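Long-range contacts in NADH-dependent FAD reductase (Streptomyces globisporus, PDB 4R82), which uses NADH to reduce FAD to freely diffusing FADH2, which a halogenase and a monooxygenase need to build the enediyne antibiotic C-1027: residues T35-G40 with M47-F52; A83-E88 with V130-C135. One frame throughout, in Å; residues are numbered along the deposited sequence.

Interaction 1: T35-G40 with M47-F52. With FAD (flavin-adenine dinucleotide), chain K; NAD (nicotinamide-adenine-dinucleotide), chain C.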
ATOM      1  N   THR A  35      -2.211   9.395  -2.965  1.00 10.13           N
ATOM      2  CA  THR A  35      -2.483   9.663  -4.373  1.00 10.10           C
ATOM      3  C   THR A  35      -3.822  10.356  -4.516  1.00 11.22           C
ATOM      4  O   THR A  35      -4.632  10.385  -3.577  1.00 12.20           O
ATOM      5  CB  THR A  35      -2.554   8.369  -5.214  1.00 10.62           C
ATOM      6  OG1 THR A  35      -3.790   7.694  -4.946  1.00 13.17           O
ATOM      7  CG2 THR A  35      -1.391   7.440  -4.884  1.00 11.64           C
ATOM      8  N   VAL A  36      -4.060  10.911  -5.697  1.00  8.54           N
ATOM      9  CA  VAL A  36      -5.428  11.254  -6.086  1.00  8.00           C
ATOM     10  C   VAL A  36      -5.734  10.372  -7.280  1.00 11.66           C
ATOM     11  O   VAL A  36      -4.996  10.371  -8.275  1.00 11.96           O
ATOM     12  CB  VAL A  36      -5.592  12.734  -6.464  1.00 11.25           C
ATOM     13  CG1 VAL A  36      -7.001  13.000  -6.986  1.00 11.58           C
ATOM     14  CG2 VAL A  36      -5.308  13.629  -5.255  1.00 11.28           C
ATOM     15  N   VAL A  37      -6.803   9.593  -7.165  1.00 10.30           N
ATOM     16  CA  VAL A  37      -7.294   8.809  -8.284  1.00 11.22           C
ATOM     17  C   VAL A  37      -8.278   9.661  -9.067  1.00 10.44           C
ATOM     18  O   VAL A  37      -9.159  10.289  -8.473  1.00 10.80           O
ATOM     19  CB  VAL A  37      -8.001   7.536  -7.783  1.00  9.54           C
ATOM     20  CG1 VAL A  37      -8.652   6.777  -8.944  1.00 11.31           C
ATOM     21  CG2 VAL A  37      -7.005   6.636  -7.057  1.00  9.55           C
ATOM     22  N   THR A  38      -8.146   9.687 -10.392  1.00  8.40           N
ATOM     23  CA  THR A  38      -9.080  10.463 -11.196  1.00  8.91           C
ATOM     24  C   THR A  38      -9.668   9.650 -12.335  1.00  9.69           C
ATOM     25  O   THR A  38      -9.079   8.660 -12.791  1.00 11.72           O
ATOM     26  CB  THR A  38      -8.433  11.740 -11.773  1.00 13.04           C
ATOM     27  OG1 THR A  38      -7.272  11.381 -12.540  1.00 12.52           O
ATOM     28  CG2 THR A  38      -8.015  12.694 -10.656  1.00 12.05           C
ATOM     29  N   VAL A  39     -10.840  10.082 -12.784  1.00 12.77           N
ATOM     30  CA  VAL A  39     -11.471   9.507 -13.965  1.00 10.16           C
ATOM     31  C   VAL A  39     -11.978  10.612 -14.864  1.00 14.14           C
ATOM     32  O   VAL A  39     -12.195  11.742 -14.410  1.00 14.18           O
ATOM     33  CB  VAL A  39     -12.661   8.587 -13.593  1.00 12.65           C
ATOM     34  CG1 VAL A  39     -12.183   7.383 -12.799  1.00 12.26           C
ATOM     35  CG2 VAL A  39     -13.711   9.371 -12.811  1.00 13.07           C
ATOM     36  N   GLY A  40     -12.152  10.283 -16.143  1.00 11.59           N
ATOM     37  CA  GLY A  40     -12.747  11.195 -17.097  1.00 12.94           C
ATOM     38  C   GLY A  40     -14.224  10.892 -17.229  1.00 16.90           C
ATOM     39  O   GLY A  40     -14.933  10.783 -16.224  1.00 16.91           O
HETATM   40  N   MSE A  47     -10.504  11.486  -6.296  1.00  9.93           N
HETATM   41  CA  MSE A  47     -10.672  11.025  -4.911  1.00 10.19           C
HETATM   42  C   MSE A  47      -9.310  10.731  -4.322  1.00 10.82           C
HETATM   43  O   MSE A  47      -8.493  10.041  -4.933  1.00 11.40           O
HETATM   44  CB  MSE A  47     -11.534   9.758  -4.833  1.00 10.95           C
HETATM   45  CG  MSE A  47     -11.891   9.346  -3.372  1.00 13.73           C
HETATM   46 SE   MSE A  47     -12.616   7.528  -3.215  0.62 15.39          SE
HETATM   47  CE  MSE A  47     -10.921   6.579  -3.371  1.00 16.85           C
ATOM     48  N   THR A  48      -9.055  11.260  -3.134  1.00 11.18           N
ATOM     49  CA  THR A  48      -7.794  10.987  -2.458  1.00 10.30           C
ATOM     50  C   THR A  48      -7.753   9.518  -2.026  1.00 11.16           C
ATOM     51  O   THR A  48      -8.750   8.979  -1.505  1.00 10.13           O
ATOM     52  CB  THR A  48      -7.624  11.926  -1.260  1.00  9.23           C
ATOM     53  OG1 THR A  48      -7.593  13.279  -1.732  1.00 11.80           O
ATOM     54  CG2 THR A  48      -6.340  11.617  -0.506  1.00 10.68           C
ATOM     55  N   ALA A  49      -6.629   8.856  -2.293  1.00  9.13           N
ATOM     56  CA  ALA A  49      -6.502   7.423  -2.009  1.00  9.49           C
ATOM     57  C   ALA A  49      -5.117   7.040  -1.548  1.00 12.14           C
ATOM     58  O   ALA A  49      -4.117   7.371  -2.213  1.00 11.78           O
ATOM     59  CB  ALA A  49      -6.884   6.597  -3.236  1.00 12.11           C
ATOM     60  N   ASN A  50      -5.045   6.296  -0.447  1.00 11.89           N
ATOM     61  CA  ASN A  50      -3.758   5.762  -0.019  1.00 10.50           C
ATOM     62  C   ASN A  50      -3.667   4.237  -0.151  1.00 12.26           C
ATOM     63  O   ASN A  50      -2.635   3.646   0.160  1.00 12.61           O
ATOM     64  CB  ASN A  50      -3.430   6.211   1.404  1.00 10.59           C
ATOM     65  CG  ASN A  50      -4.197   5.436   2.441  1.00 14.96           C
ATOM     66  OD1 ASN A  50      -5.327   5.013   2.204  1.00 17.10           O
ATOM     67  ND2 ASN A  50      -3.575   5.212   3.594  1.00 22.03           N
ATOM     68  N   SER A  51      -4.736   3.612  -0.638  1.00 10.42           N
ATOM     69  CA  SER A  51      -4.767   2.160  -0.801  1.00 11.12           C
ATOM     70  C   SER A  51      -4.048   1.712  -2.082  1.00 19.74           C
ATOM     71  O   SER A  51      -4.025   0.525  -2.400  1.00 24.75           O
ATOM     72  CB  SER A  51      -6.215   1.665  -0.823  1.00 11.89           C
ATOM     73  OG  SER A  51      -6.888   2.190  -1.956  1.00 16.61           O
ATOM     74  N   PHE A  52      -3.464   2.659  -2.807  1.00 15.91           N
ATOM     75  CA  PHE A  52      -2.708   2.347  -4.015  1.00 13.96           C
ATOM     76  C   PHE A  52      -1.585   1.374  -3.700  1.00 16.08           C
ATOM     77  O   PHE A  52      -0.812   1.585  -2.763  1.00 17.42           O
ATOM     78  CB  PHE A  52      -2.121   3.633  -4.607  1.00 13.35           C
ATOM     79  CG  PHE A  52      -1.186   3.393  -5.752  1.00 13.22           C
ATOM     80  CD1 PHE A  52      -1.679   3.171  -7.029  1.00 12.46           C
ATOM     81  CD2 PHE A  52       0.189   3.367  -5.545  1.00 14.39           C
ATOM     82  CE1 PHE A  52      -0.813   2.925  -8.085  1.00 12.18           C
ATOM     83  CE2 PHE A  52       1.060   3.127  -6.593  1.00 19.52           C
ATOM     84  CZ  PHE A  52       0.557   2.905  -7.871  1.00 15.45           C
TER
HETATM   85  N1  FAD K 209     -11.173   6.321   0.273  1.00 10.22           N
HETATM   86  C2  FAD K 209     -11.117   5.149  -0.340  1.00 10.44           C
HETATM   87  O2  FAD K 209     -12.296   4.558  -0.774  1.00 12.15           O
HETATM   88  N3  FAD K 209      -9.983   4.499  -0.585  1.00  9.36           N
HETATM   89  C4  FAD K 209      -8.818   5.032  -0.184  1.00 11.38           C
HETATM   90  O4  FAD K 209      -7.630   4.372  -0.433  1.00 10.86           O
HETATM   91  C4X FAD K 209      -8.813   6.277   0.506  1.00  9.03           C
HETATM   92  N5  FAD K 209      -7.628   6.811   0.935  1.00 10.30           N
HETATM   93  C5X FAD K 209      -7.650   8.022   1.563  1.00 10.43           C
HETATM   94  C6  FAD K 209      -6.418   8.583   1.989  1.00 10.21           C
HETATM   95  C7  FAD K 209      -6.429   9.810   2.656  1.00 10.38           C
HETATM   96  C7M FAD K 209      -5.104  10.448   3.133  1.00 11.89           C
HETATM   97  C8  FAD K 209      -7.641  10.485   2.881  1.00 12.04           C
HETATM   98  C8M FAD K 209      -7.621  11.821   3.597  1.00 14.49           C
HETATM   99  C9  FAD K 209      -8.859   9.931   2.458  1.00 10.46           C
HETATM  100  C9A FAD K 209      -8.867   8.684   1.787  1.00 13.59           C
HETATM  101  N10 FAD K 209     -10.064   8.136   1.362  1.00 12.60           N
HETATM  102  C10 FAD K 209     -10.026   6.931   0.724  1.00  9.47           C
HETATM  103  C1' FAD K 209     -11.356   8.788   1.588  1.00 12.60           C
HETATM  104  C2' FAD K 209     -11.847   9.592   0.400  1.00 11.72           C
HETATM  105  O2' FAD K 209     -10.770  10.377  -0.089  1.00 12.63           O
HETATM  106  C3' FAD K 209     -12.925  10.558   0.875  1.00 14.22           C
HETATM  107  O3' FAD K 209     -12.441  11.264   2.001  1.00 17.99           O
HETATM  108  C4' FAD K 209     -14.143   9.818   1.334  1.00 19.70           C
HETATM  109  O4' FAD K 209     -14.397   8.781   0.426  1.00 29.21           O
HETATM  110  C5' FAD K 209     -15.360  10.762   1.504  1.00 21.74           C
HETATM  111  O5' FAD K 209     -15.932  11.205   0.262  1.00 32.47           O
HETATM  112  P   FAD K 209     -16.278  10.172  -0.966  1.00 49.19           P
HETATM  113  O1P FAD K 209     -17.474  10.662  -1.773  1.00 58.91           O
HETATM  114  O2P FAD K 209     -16.594   8.816  -0.379  1.00 44.29           O
HETATM  115  O3P FAD K 209     -15.075  10.089  -1.874  1.00 50.05           O
HETATM  116  PA  NAD C 201      -7.795   7.949   9.955  1.00 24.48           P
HETATM  117  O1A NAD C 201      -8.771   8.415   8.877  1.00 33.60           O
HETATM  118  O2A NAD C 201      -7.069   9.152  10.522  1.00 31.15           O
HETATM  119  O5B NAD C 201      -6.719   7.036   9.267  1.00 18.02           O
HETATM  120  C5B NAD C 201      -6.139   5.930   9.856  1.00 15.09           C
HETATM  121  C4B NAD C 201      -6.087   4.720   9.027  1.00 13.68           C
HETATM  122  O4B NAD C 201      -7.390   4.225   8.889  1.00 14.96           O
HETATM  123  C3B NAD C 201      -5.590   5.016   7.674  1.00 18.43           C
HETATM  124  O3B NAD C 201      -4.819   3.935   7.241  1.00 24.45           O
HETATM  125  C2B NAD C 201      -6.795   5.090   6.856  1.00 14.60           C
HETATM  126  O2B NAD C 201      -6.539   4.839   5.520  1.00 17.34           O
HETATM  127  C1B NAD C 201      -7.633   4.063   7.457  1.00 16.36           C
HETATM  128  N9A NAD C 201      -9.072   4.222   7.204  1.00 13.13           N
HETATM  129  C8A NAD C 201      -9.853   5.256   7.573  1.00 14.67           C
HETATM  130  N7A NAD C 201     -11.119   5.050   7.173  1.00 13.42           N
HETATM  131  C5A NAD C 201     -11.150   3.861   6.531  1.00 13.13           C
HETATM  132  C6A NAD C 201     -12.154   3.122   5.904  1.00 14.09           C
HETATM  133  N6A NAD C 201     -13.452   3.597   5.855  1.00 15.10           N
HETATM  134  N1A NAD C 201     -11.844   1.938   5.356  1.00 14.18           N
HETATM  135  C2A NAD C 201     -10.594   1.454   5.379  1.00 14.83           C
HETATM  136  N3A NAD C 201      -9.607   2.133   5.980  1.00 14.93           N
HETATM  137  C4A NAD C 201      -9.853   3.330   6.553  1.00 12.36           C
HETATM  138  O3  NAD C 201      -8.577   7.227  11.116  1.00 23.17           O

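Interaction 2: A83-E88 with V130-C135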
ATOM      1  N   ALA A  83      -6.821   7.191 -13.624  1.00 10.29           N
ATOM      2  CA  ALA A  83      -5.458   7.670 -13.487  1.00 11.82           C
ATOM      3  C   ALA A  83      -5.103   7.797 -12.024  1.00  9.46           C
ATOM      4  O   ALA A  83      -5.981   7.970 -11.157  1.00 11.74           O
ATOM      5  CB  ALA A  83      -5.255   8.993 -14.209  1.00 11.04           C
ATOM      6  N   VAL A  84      -3.810   7.677 -11.753  1.00  8.57           N
ATOM      7  CA  VAL A  84      -3.307   7.856 -10.395  1.00  7.66           C
ATOM      8  C   VAL A  84      -2.255   8.958 -10.401  1.00 10.59           C
ATOM      9  O   VAL A  84      -1.302   8.904 -11.180  1.00 11.90           O
ATOM     10  CB  VAL A  84      -2.673   6.545  -9.868  1.00 10.62           C
ATOM     11  CG1 VAL A  84      -2.086   6.750  -8.456  1.00 12.75           C
ATOM     12  CG2 VAL A  84      -3.685   5.412  -9.872  1.00 12.20           C
ATOM     13  N   SER A  85      -2.416   9.955  -9.522  1.00  9.01           N
ATOM     14  CA  SER A  85      -1.414  10.992  -9.375  1.00 11.22           C
ATOM     15  C   SER A  85      -0.824  10.827  -7.991  1.00 10.64           C
ATOM     16  O   SER A  85      -1.531  11.003  -6.990  1.00 11.00           O
ATOM     17  CB  SER A  85      -2.040  12.384  -9.516  1.00 11.42           C
ATOM     18  OG  SER A  85      -2.607  12.568 -10.805  1.00 12.57           O
ATOM     19  N   VAL A  86       0.460  10.481  -7.931  1.00  8.68           N
ATOM     20  CA  VAL A  86       1.140  10.330  -6.652  1.00 10.26           C
ATOM     21  C   VAL A  86       1.537  11.709  -6.160  1.00 11.29           C
ATOM     22  O   VAL A  86       2.326  12.409  -6.807  1.00 11.07           O
ATOM     23  CB  VAL A  86       2.392   9.464  -6.781  1.00 11.80           C
ATOM     24  CG1 VAL A  86       3.148   9.416  -5.449  1.00 12.43           C
ATOM     25  CG2 VAL A  86       2.018   8.063  -7.264  1.00 13.06           C
ATOM     26  N   LEU A  87       0.996  12.115  -5.017  1.00 10.48           N
ATOM     27  CA  LEU A  87       1.168  13.490  -4.569  1.00  9.53           C
ATOM     28  C   LEU A  87       2.548  13.752  -3.995  1.00 11.21           C
ATOM     29  O   LEU A  87       3.095  12.935  -3.256  1.00 11.32           O
ATOM     30  CB  LEU A  87       0.092  13.889  -3.546  1.00  9.38           C
ATOM     31  CG  LEU A  87      -1.347  13.899  -4.079  1.00  9.66           C
ATOM     32  CD1 LEU A  87      -2.304  14.375  -2.969  1.00 12.30           C
ATOM     33  CD2 LEU A  87      -1.468  14.772  -5.327  1.00 13.20           C
ATOM     34  N   GLU A  88       3.088  14.914  -4.348  1.00 10.81           N
ATOM     35  CA  GLU A  88       4.384  15.375  -3.903  1.00 11.23           C
ATOM     36  C   GLU A  88       4.301  15.975  -2.496  1.00 13.69           C
ATOM     37  O   GLU A  88       3.220  16.327  -2.029  1.00 16.61           O
ATOM     38  CB  GLU A  88       4.893  16.391  -4.939  1.00 14.78           C
ATOM     39  CG  GLU A  88       6.274  16.946  -4.731  1.00 18.43           C
ATOM     40  CD  GLU A  88       6.257  18.176  -3.848  1.00 28.09           C
ATOM     41  OE1 GLU A  88       5.185  18.820  -3.769  1.00 26.25           O
ATOM     42  OE2 GLU A  88       7.300  18.489  -3.230  1.00 25.37           O
ATOM     43  N   VAL A 130       4.440  13.579  -8.135  1.00 11.26           N
ATOM     44  CA  VAL A 130       5.689  12.846  -8.312  1.00  9.32           C
ATOM     45  C   VAL A 130       5.598  12.014  -9.589  1.00 10.92           C
ATOM     46  O   VAL A 130       6.569  11.879 -10.347  1.00 12.90           O
ATOM     47  CB  VAL A 130       5.968  11.921  -7.105  1.00 12.55           C
ATOM     48  CG1 VAL A 130       7.332  11.276  -7.230  1.00 15.23           C
ATOM     49  CG2 VAL A 130       5.912  12.720  -5.819  1.00 12.94           C
ATOM     50  N   ALA A 131       4.410  11.469  -9.825  1.00  9.79           N
ATOM     51  CA  ALA A 131       4.195  10.614 -10.989  1.00 10.87           C
ATOM     52  C   ALA A 131       2.745  10.567 -11.376  1.00  9.25           C
ATOM     53  O   ALA A 131       1.865  10.768 -10.533  1.00 10.21           O
ATOM     54  CB  ALA A 131       4.693   9.216 -10.704  1.00 10.50           C
ATOM     55  N   HIS A 132       2.504  10.268 -12.655  1.00  9.37           N
ATOM     56  CA  HIS A 132       1.154   9.998 -13.165  1.00  9.41           C
ATOM     57  C   HIS A 132       1.154   8.601 -13.754  1.00 11.34           C
ATOM     58  O   HIS A 132       2.073   8.242 -14.499  1.00 12.65           O
ATOM     59  CB  HIS A 132       0.797  10.977 -14.293  1.00 12.34           C
ATOM     60  CG  HIS A 132       0.672  12.405 -13.859  1.00  9.57           C
ATOM     61  ND1 HIS A 132       0.911  13.458 -14.714  1.00 12.53           N
ATOM     62  CD2 HIS A 132       0.305  12.956 -12.675  1.00 13.24           C
ATOM     63  CE1 HIS A 132       0.713  14.597 -14.073  1.00 17.32           C
ATOM     64  NE2 HIS A 132       0.345  14.321 -12.834  1.00 15.02           N
ATOM     65  N   LEU A 133       0.123   7.817 -13.453  1.00 12.47           N
ATOM     66  CA  LEU A 133      -0.037   6.508 -14.081  1.00 11.37           C
ATOM     67  C   LEU A 133      -1.431   6.474 -14.665  1.00 11.72           C
ATOM     68  O   LEU A 133      -2.388   6.836 -13.998  1.00 14.78           O
ATOM     69  CB  LEU A 133       0.092   5.375 -13.060  1.00 15.98           C
ATOM     70  CG  LEU A 133       1.399   5.202 -12.280  1.00 19.35           C
ATOM     71  CD1 LEU A 133       1.408   6.069 -11.025  1.00 16.99           C
ATOM     72  CD2 LEU A 133       1.641   3.727 -11.936  1.00 26.32           C
ATOM     73  N   GLU A 134      -1.547   6.071 -15.921  1.00  9.60           N
ATOM     74  CA  GLU A 134      -2.859   5.873 -16.518  1.00 11.70           C
ATOM     75  C   GLU A 134      -3.066   4.382 -16.714  1.00 13.80           C
ATOM     76  O   GLU A 134      -2.202   3.694 -17.278  1.00 14.98           O
ATOM     77  CB  GLU A 134      -2.967   6.648 -17.833  1.00 15.61           C
ATOM     78  CG  GLU A 134      -2.913   8.161 -17.596  1.00 18.08           C
ATOM     79  CD  GLU A 134      -2.918   8.968 -18.875  1.00 25.95           C
ATOM     80  OE1 GLU A 134      -4.007   9.146 -19.454  1.00 23.77           O
ATOM     81  OE2 GLU A 134      -1.834   9.438 -19.285  1.00 31.62           O
ATOM     82  N   CYS A 135      -4.206   3.883 -16.241  1.00 11.94           N
ATOM     83  CA  CYS A 135      -4.404   2.450 -16.098  1.00 11.60           C
ATOM     84  C   CYS A 135      -5.704   1.999 -16.717  1.00 14.55           C
ATOM     85  O   CYS A 135      -6.705   2.707 -16.643  1.00 16.97           O
ATOM     86  CB  CYS A 135      -4.460   2.087 -14.619  1.00 12.47           C
ATOM     87  SG  CYS A 135      -3.004   2.619 -13.697  1.00 19.03           S
TER

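Interaction 1: T35-G40 with M47-F52
The side chain of Thr-35 overlaps the carbonyl of Ala-49 and CB of Phe-52, its hydroxyl reaching Ala-49 O and its methyl CG2 lying 3.9 Å from Phe-52 CB. A chi1 of 75° tucks the hydroxyl back over its own main chain, and OG1 donates to Ala-49 O over 2.8 Å. The backbone N of Thr-35 reaches the same Ala-49 O at 2.9 Å from the opposite face of the carbonyl plane, so one residue grips this oxygen twice. The hairpin is completed by Ala-49 N to Thr-35 O and by a reciprocal pair of bonds between Val-37 and Met-47. On the face shared with Thr-35, Val-37 CG2 meets Ala-49 CB at 3.8 Å.

FAD lies along the side of 47-51 turned away from strand 35-39. Thr-48 O accepts from the ribityl O2', Asn-50 N donates to flavin N5 at 3.0 Å, and Ser-51 N donates to flavin O4 at 3.0 Å. Selenomethionine Met-47, bent at chi3 (78°), brings CE to 3.4 Å from flavin C2. Backbone N-H groups directed at N5 and O4 would probably stabilise negative charge gathering there on reduction, consistent with a pocket that hosts flavin reduction.

Interaction 2: A83-E88 with V130-C135
Val-84 and Leu-133 exchange two backbone hydrogen bonds in this antiparallel pairing, Val-84 N to Leu-133 O at 2.8 Å and Leu-133 N to Val-84 O at 2.9 Å. Farther along, Val-86 N donates to Ala-131 O, and Val-130 N returns a bond to Val-86 O at 2.8 Å. CA-H...O contacts accompany these bonds, the shortest from Ala-83 CA to Leu-133 O at 3.2 Å.

Apolar packing gathers on the face of Val-84, Val-86 and Leu-133. Leu-133 CD1 lies 4.3 Å from Val-86 CG2 and makes a similar contact with Val-84 CB. At the end of the pairing Val-130 sets CG2 against Glu-88 CA at 3.6 Å, while its CB meets Val-86 CG1.

The polar side chains occupy the other face. With chi1 at -66° the ring of His-132 leans toward strand 83-86, bringing CD2 to 3.5 Å from Ser-85 OG. Both polar ends are satisfied by one residue, Ile-126: its N bonds Ser-85 OG and its O bonds His-132 NE2.

Strand 124-126 thus covers the polar face. The pair belongs to the domain's central sheet, consistent with the split-barrel fold of the FMN-binding clan. Strand 35-39 flanks it beyond 83-86 and strand 146-158 beyond 131-135; from the second subunit, Asp-29 packs on Val-86 and Val-130, and Val-26 of helix 20-27 on Ala-131.

How the interactions relate
Interactions 1 and 2 are neighbours in one seven-stranded antiparallel sheet, their centres about 8 Å apart. Across the sheet the strands run 45-49, 35-39, 81-86, 131-143, so the hairpin of interaction 1 is stitched directly to the pairing of interaction 2. The seam between them is backbone: Thr-38 O to Ala-83 N and Val-36 N to Ser-85 O are probable hydrogen bonds, each 2.8 Å, while Thr-35 CB packs on Val-84 CG1. Along the chain, interaction 1 closes before interaction 2 opens. Strand 45-49, which contacts the flavin, is thus tied through 35-39 and 81-86 to strand 131-143, and both contacts also touch the second subunit of the homodimer.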